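Local structure of invasin homolog AafB, Major fimbrial subunit of aggregative adherence fimbria II AafA chimeric construct (Escherichia coli, 4OR1) at residues A[26-32]-A[111-117]; A[45-50]-A[96-102]. The protein is a minor pilin of the AAF/II aggregative adherence fimbriae, an immunoglobulin-like subunit that probably takes part in host adhesion, here fused to a short piece of the major subunit. One frame throughout, in Å; residues are numbered along the deposited sequence.

Contact 1: A[26-32]-A[111-117]; sequences EQLFDGD and ADGNQWA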
loop_
_atom_site.group_PDB
_atom_site.type_symbol
_atom_site.label_atom_id
_atom_site.label_comp_id
_atom_site.label_asym_id
_atom_site.label_seq_id
_atom_site.Cartn_x
_atom_site.Cartn_y
_atom_site.Cartn_z
ATOM N N GLU A 26 11.883 -15.733 -3.040
ATOM C CA GLU A 26 12.714 -14.931 -2.145
ATOM C C GLU A 26 13.351 -13.716 -2.817
ATOM O O GLU A 26 13.675 -12.731 -2.153
ATOM C CB GLU A 26 13.801 -15.802 -1.508
ATOM C CG GLU A 26 13.920 -15.643 -0.001
ATOM C CD GLU A 26 14.624 -16.814 0.654
ATOM O OE1 GLU A 26 14.156 -17.960 0.488
ATOM O OE2 GLU A 26 15.646 -16.589 1.336
ATOM N N GLN A 27 13.535 -13.787 -4.131
ATOM C CA GLN A 27 14.198 -12.717 -4.866
ATOM C C GLN A 27 13.173 -11.810 -5.533
ATOM O O GLN A 27 12.439 -12.241 -6.425
ATOM C CB GLN A 27 15.187 -13.283 -5.897
ATOM C CG GLN A 27 16.014 -12.210 -6.594
ATOM C CD GLN A 27 16.977 -12.762 -7.639
ATOM O OE1 GLN A 27 16.825 -13.889 -8.118
ATOM N NE2 GLN A 27 17.980 -11.958 -7.996
ATOM N N LEU A 28 13.132 -10.559 -5.089
ATOM C CA LEU A 28 12.191 -9.565 -5.598
ATOM C C LEU A 28 12.901 -8.546 -6.480
ATOM O O LEU A 28 14.056 -8.188 -6.227
ATOM C CB LEU A 28 11.517 -8.842 -4.430
ATOM C CG LEU A 28 10.370 -9.467 -3.624
ATOM C CD1 LEU A 28 10.656 -10.870 -3.130
ATOM C CD2 LEU A 28 10.103 -8.572 -2.432
ATOM N N PHE A 29 12.205 -8.075 -7.507
ATOM C CA PHE A 29 12.755 -7.065 -8.400
ATOM C C PHE A 29 12.002 -5.749 -8.271
ATOM O O PHE A 29 10.820 -5.746 -7.933
ATOM C CB PHE A 29 12.760 -7.562 -9.846
ATOM C CG PHE A 29 13.565 -8.822 -10.049
ATOM C CD1 PHE A 29 14.938 -8.761 -10.301
ATOM C CD2 PHE A 29 12.953 -10.074 -9.969
ATOM C CE1 PHE A 29 15.692 -9.937 -10.476
ATOM C CE2 PHE A 29 13.695 -11.246 -10.150
ATOM C CZ PHE A 29 15.070 -11.179 -10.397
ATOM N N ASP A 30 12.688 -4.630 -8.518
ATOM C CA ASP A 30 12.053 -3.318 -8.445
ATOM C C ASP A 30 10.758 -3.301 -9.258
ATOM O O ASP A 30 10.701 -3.820 -10.377
ATOM C CB ASP A 30 12.986 -2.237 -8.954
ATOM C CG ASP A 30 12.426 -0.842 -8.729
ATOM O OD1 ASP A 30 12.153 -0.497 -7.567
ATOM O OD2 ASP A 30 12.264 -0.083 -9.705
ATOM N N GLY A 31 9.707 -2.737 -8.677
ATOM C CA GLY A 31 8.450 -2.631 -9.395
ATOM C C GLY A 31 7.519 -3.823 -9.280
ATOM O O GLY A 31 6.319 -3.675 -9.524
ATOM N N ASP A 32 8.050 -4.995 -8.922
ATOM C CA ASP A 32 7.216 -6.178 -8.710
ATOM C C ASP A 32 6.014 -5.850 -7.846
ATOM O O ASP A 32 6.151 -5.399 -6.703
ATOM C CB ASP A 32 7.997 -7.323 -8.064
ATOM C CG ASP A 32 8.885 -8.072 -9.056
ATOM O OD1 ASP A 32 8.989 -7.633 -10.230
ATOM O OD2 ASP A 32 9.487 -9.100 -8.658
ATOM N N ALA A 111 7.498 -3.838 -4.737
ATOM C CA ALA A 111 8.862 -3.990 -4.263
ATOM C C ALA A 111 9.641 -2.744 -4.635
ATOM O O ALA A 111 9.656 -2.347 -5.807
ATOM C CB ALA A 111 9.497 -5.216 -4.882
ATOM N N ASP A 112 10.257 -2.127 -3.623
ATOM C CA ASP A 112 11.040 -0.906 -3.781
ATOM C C ASP A 112 12.526 -1.250 -3.926
ATOM O O ASP A 112 13.234 -1.455 -2.932
ATOM C CB ASP A 112 10.800 0.016 -2.583
ATOM C CG ASP A 112 11.100 1.467 -2.880
ATOM O OD1 ASP A 112 11.302 1.807 -4.068
ATOM O OD2 ASP A 112 11.123 2.272 -1.911
ATOM N N GLY A 113 12.981 -1.318 -5.177
ATOM C CA GLY A 113 14.332 -1.779 -5.511
ATOM C C GLY A 113 14.474 -3.293 -5.380
ATOM O O GLY A 113 13.679 -3.937 -4.673
ATOM N N ASN A 114 15.485 -3.863 -6.052
ATOM C CA ASN A 114 15.761 -5.301 -5.960
ATOM C C ASN A 114 16.161 -5.689 -4.554
ATOM O O ASN A 114 16.922 -4.965 -3.906
ATOM C CB ASN A 114 16.882 -5.706 -6.905
ATOM C CG ASN A 114 16.493 -5.597 -8.343
ATOM O OD1 ASN A 114 15.317 -5.664 -8.692
ATOM N ND2 ASN A 114 17.483 -5.455 -9.206
ATOM N N GLN A 115 15.656 -6.829 -4.087
ATOM C CA GLN A 115 15.941 -7.298 -2.733
ATOM C C GLN A 115 15.708 -8.795 -2.567
ATOM O O GLN A 115 14.953 -9.413 -3.327
ATOM C CB GLN A 115 15.116 -6.516 -1.700
ATOM C CG GLN A 115 13.622 -6.487 -1.990
ATOM C CD GLN A 115 12.880 -5.443 -1.177
ATOM O OE1 GLN A 115 12.520 -4.385 -1.690
ATOM N NE2 GLN A 115 12.660 -5.728 0.089
ATOM N N TRP A 116 16.360 -9.369 -1.559
ATOM C CA TRP A 116 16.183 -10.764 -1.209
ATOM C C TRP A 116 15.447 -10.816 0.115
ATOM O O TRP A 116 16.014 -10.477 1.158
ATOM C CB TRP A 116 17.545 -11.450 -1.091
ATOM C CG TRP A 116 18.214 -11.670 -2.412
ATOM C CD1 TRP A 116 18.910 -10.750 -3.145
ATOM C CD2 TRP A 116 18.246 -12.886 -3.165
ATOM N NE1 TRP A 116 19.367 -11.316 -4.310
ATOM C CE2 TRP A 116 18.974 -12.627 -4.348
ATOM C CE3 TRP A 116 17.722 -14.169 -2.958
ATOM C CZ2 TRP A 116 19.196 -13.600 -5.319
ATOM C CZ3 TRP A 116 17.943 -15.138 -3.928
ATOM C CH2 TRP A 116 18.674 -14.846 -5.095
ATOM N N ALA A 117 14.180 -11.227 0.077
ATOM C CA ALA A 117 13.340 -11.249 1.276
ATOM C C ALA A 117 13.558 -12.532 2.043
ATOM O O ALA A 117 13.545 -13.605 1.457
ATOM C CB ALA A 117 11.879 -11.117 0.904
#
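Gln27 spreads over one face of the Trp116 indole and gives a clear example of an aliphatic stem lying over an aromatic face. Its CB lies 3.8 Å from the centroid of the Trp116 six-membered ring, 7° off the ring normal, a CH-pi contact. With CG anti to the backbone N (chi1 -174°) and the chain extended beyond it, CG and then the amide follow the indole, the amide plane tilted 23° from the ring.

On the other face of this two-stranded antiparallel pair, buried Leu28 packs its CB against Ala111 CB and its CD1 against Ala117 CB, both at 4.2 Å. Leu28 and Gln115 exchange both backbone hydrogen bonds.

Beyond the strands, side-chain acceptors join the backbone bonds Gly31 N to Ala111 O and Ala111 N to Asp32 O. Asn114 OD1 accepts a hydrogen bond from Asp30 N at 2.8 Å, its amide nearly perpendicular to the Phe29 ring, while Asp30 OD1 accepts one from Gly113 N at 2.7 Å.

Arg79 forms salt bridges with both Asp30 and Asp112, probably offsetting their mutual repulsion; Asp112 OD2 also hydrogen-bonds His63. Two segments distant along the AafB chain are thus tied by backbone bonds, with carboxylate and amide oxygens satisfying N-H groups near the turn.

Contact 2: A[45-50]-A[96-102]; sequences HTGFHI and IVRSGQE
Ile50 and Ile96 run alongside each other in the same direction, with Ile50 CG2 against Ile96 CD1 on the buried face of an antiparallel strand pair. Phe48 shares this face, and the CZ corner of its ring meets Glu102 O edge-on at 3.5 Å. Ile39, Cys41 and Val105 pack around Phe48, while Phe107 and Trp85 meet Ile50, so here the pair closes on the core of the sandwich.

Regular backbone bonding underlies the packing: Phe48 N reaches Arg98 O at 2.8 Å and Arg98 N returns to Phe48 O at 3.0 Å, with the same exchange between Ile50 and Ile96.

The opposite face is looser. There the partly exposed His49 ring receives Val97 CG2 at its edge, 3.8 Å from ND1, the two side chains crossing at about a right angle. Toward solvent, exposed Gln101 rests its CG 3.5 Å from His45 O, and Gly100 N bonds Thr46 O beside the classic bulge that Thr46 and Gly47 make opposite Leu131. His45 itself is buried; chi1 59° brings its ring edge to the 100-102 carbonyls, with NE2 directed at Glu102 O, though that modelled separation is doubtfully short.

The chemistry implies an AafB edge strand fixed by backbone bonds and one apolar face, giving way to loop contacts held by backbone carbonyls.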
loop_
_atom_site.group_PDB
_atom_site.type_symbol
_atom_site.label_atom_id
_atom_site.label_comp_id
_atom_site.label_asym_id
_atom_site.label_seq_id
_atom_site.Cartn_x
_atom_site.Cartn_y
_atom_site.Cartn_z
ATOM N N HIS A 45 -16.734 13.765 -3.997
ATOM C CA HIS A 45 -15.335 13.941 -3.611
ATOM C C HIS A 45 -14.511 14.577 -4.727
ATOM O O HIS A 45 -14.871 14.501 -5.905
ATOM C CB HIS A 45 -14.718 12.594 -3.214
ATOM C CG HIS A 45 -14.756 11.575 -4.308
ATOM N ND1 HIS A 45 -15.802 10.692 -4.466
ATOM C CD2 HIS A 45 -13.884 11.311 -5.309
ATOM C CE1 HIS A 45 -15.569 9.922 -5.515
ATOM N NE2 HIS A 45 -14.411 10.275 -6.042
ATOM N N THR A 46 -13.394 15.191 -4.345
ATOM C CA THR A 46 -12.446 15.753 -5.309
ATOM C C THR A 46 -11.221 14.850 -5.489
ATOM O O THR A 46 -10.486 14.963 -6.476
ATOM C CB THR A 46 -11.999 17.188 -4.926
ATOM O OG1 THR A 46 -11.467 17.196 -3.597
ATOM C CG2 THR A 46 -13.169 18.153 -4.995
ATOM N N GLY A 47 -11.004 13.945 -4.543
ATOM C CA GLY A 47 -9.902 12.993 -4.664
ATOM C C GLY A 47 -9.795 11.971 -3.551
ATOM O O GLY A 47 -10.683 11.862 -2.706
ATOM N N PHE A 48 -8.688 11.233 -3.557
ATOM C CA PHE A 48 -8.449 10.144 -2.613
ATOM C C PHE A 48 -7.159 10.343 -1.832
ATOM O O PHE A 48 -6.182 10.881 -2.358
ATOM C CB PHE A 48 -8.360 8.822 -3.366
ATOM C CG PHE A 48 -9.481 8.599 -4.334
ATOM C CD1 PHE A 48 -9.439 9.145 -5.617
ATOM C CD2 PHE A 48 -10.580 7.831 -3.971
ATOM C CE1 PHE A 48 -10.473 8.934 -6.524
ATOM C CE2 PHE A 48 -11.620 7.605 -4.871
ATOM C CZ PHE A 48 -11.562 8.155 -6.156
ATOM N N HIS A 49 -7.172 9.906 -0.579
ATOM C CA HIS A 49 -5.956 9.821 0.225
ATOM C C HIS A 49 -5.675 8.362 0.563
ATOM O O HIS A 49 -6.601 7.581 0.806
ATOM C CB HIS A 49 -6.084 10.641 1.507
ATOM C CG HIS A 49 -4.943 10.458 2.457
ATOM N ND1 HIS A 49 -3.843 11.288 2.470
ATOM C CD2 HIS A 49 -4.729 9.534 3.425
ATOM C CE1 HIS A 49 -3.004 10.891 3.410
ATOM N NE2 HIS A 49 -3.517 9.827 4.003
ATOM N N ILE A 50 -4.394 8.004 0.584
ATOM C CA ILE A 50 -3.973 6.638 0.886
ATOM C C ILE A 50 -2.673 6.666 1.690
ATOM O O ILE A 50 -1.792 7.484 1.427
ATOM C CB ILE A 50 -3.837 5.803 -0.422
ATOM C CG1 ILE A 50 -3.864 4.324 -0.142
ATOM C CG2 ILE A 50 -2.592 6.123 -1.193
ATOM C CD1 ILE A 50 -5.148 3.882 0.440
ATOM N N ILE A 96 0.042 9.718 0.766
ATOM C CA ILE A 96 0.087 10.255 -0.600
ATOM C C ILE A 96 -1.322 10.451 -1.181
ATOM O O ILE A 96 -2.283 9.856 -0.703
ATOM C CB ILE A 96 1.025 9.422 -1.556
ATOM C CG1 ILE A 96 0.623 7.962 -1.594
ATOM C CG2 ILE A 96 2.527 9.538 -1.162
ATOM C CD1 ILE A 96 0.007 7.614 -2.839
ATOM N N VAL A 97 -1.443 11.282 -2.214
ATOM C CA VAL A 97 -2.750 11.791 -2.643
ATOM C C VAL A 97 -2.968 11.726 -4.149
ATOM O O VAL A 97 -2.036 11.938 -4.919
ATOM C CB VAL A 97 -2.907 13.247 -2.179
ATOM C CG1 VAL A 97 -4.055 13.924 -2.883
ATOM C CG2 VAL A 97 -3.096 13.306 -0.663
ATOM N N ARG A 98 -4.203 11.432 -4.558
ATOM C CA ARG A 98 -4.594 11.443 -5.985
ATOM C C ARG A 98 -5.899 12.207 -6.219
ATOM O O ARG A 98 -6.813 12.135 -5.401
ATOM C CB ARG A 98 -4.748 10.021 -6.516
ATOM C CG ARG A 98 -4.913 9.931 -8.008
ATOM C CD ARG A 98 -5.100 8.487 -8.458
ATOM N NE ARG A 98 -4.706 8.268 -9.852
ATOM C CZ ARG A 98 -5.364 8.739 -10.916
ATOM N NH1 ARG A 98 -6.454 9.490 -10.770
ATOM N NH2 ARG A 98 -4.911 8.479 -12.135
ATOM N N SER A 99 -5.983 12.928 -7.336
ATOM C CA SER A 99 -7.195 13.677 -7.686
ATOM C C SER A 99 -8.137 12.822 -8.520
ATOM O O SER A 99 -7.706 11.907 -9.250
ATOM C CB SER A 99 -6.857 14.954 -8.462
ATOM O OG SER A 99 -6.448 14.656 -9.796
ATOM N N GLY A 100 -9.424 13.138 -8.416
ATOM C CA GLY A 100 -10.446 12.467 -9.195
ATOM C C GLY A 100 -11.815 12.618 -8.577
ATOM O O GLY A 100 -11.945 12.746 -7.358
ATOM N N GLN A 101 -12.834 12.609 -9.429
ATOM C CA GLN A 101 -14.215 12.617 -8.962
ATOM C C GLN A 101 -14.863 11.264 -9.208
ATOM O O GLN A 101 -15.944 10.996 -8.684
ATOM C CB GLN A 101 -15.017 13.734 -9.629
ATOM C CG GLN A 101 -14.509 15.123 -9.298
ATOM C CD GLN A 101 -15.544 16.201 -9.549
ATOM O OE1 GLN A 101 -15.208 17.307 -9.975
ATOM N NE2 GLN A 101 -16.812 15.889 -9.277
ATOM N N GLU A 102 -14.183 10.418 -9.986
ATOM C CA GLU A 102 -14.663 9.073 -10.327
ATOM C C GLU A 102 -14.936 8.267 -9.076
ATOM O O GLU A 102 -14.505 8.645 -7.985
ATOM C CB GLU A 102 -13.651 8.308 -11.192
ATOM C CG GLU A 102 -13.003 9.101 -12.316
ATOM C CD GLU A 102 -11.756 9.837 -11.862
ATOM O OE1 GLU A 102 -11.639 11.038 -12.193
ATOM O OE2 GLU A 102 -10.905 9.224 -11.170
#

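How the contacts relate
Reading from the N terminus, strand 13-19 comes first, and residues 26-32 then open the larger loop, which contact 1 closes only at 111-117. The chain continues at once into strand 33-41 and crosses the domain to 45-50, the start of the smaller loop that contact 2 closes at 96-102. Contact 2 is therefore nested inside contact 1. Strand 104-111 runs back beside 33-41, so these neighbouring antiparallel strands join the two contacts, which lie on opposite sides of the chain's centre, their own centres about 28 Å apart. Contact 1 extends that strand pair at one end; contact 2 fastens edge strand 96-99 to the four-stranded sheet that ends in the fused AafA strand 146-154.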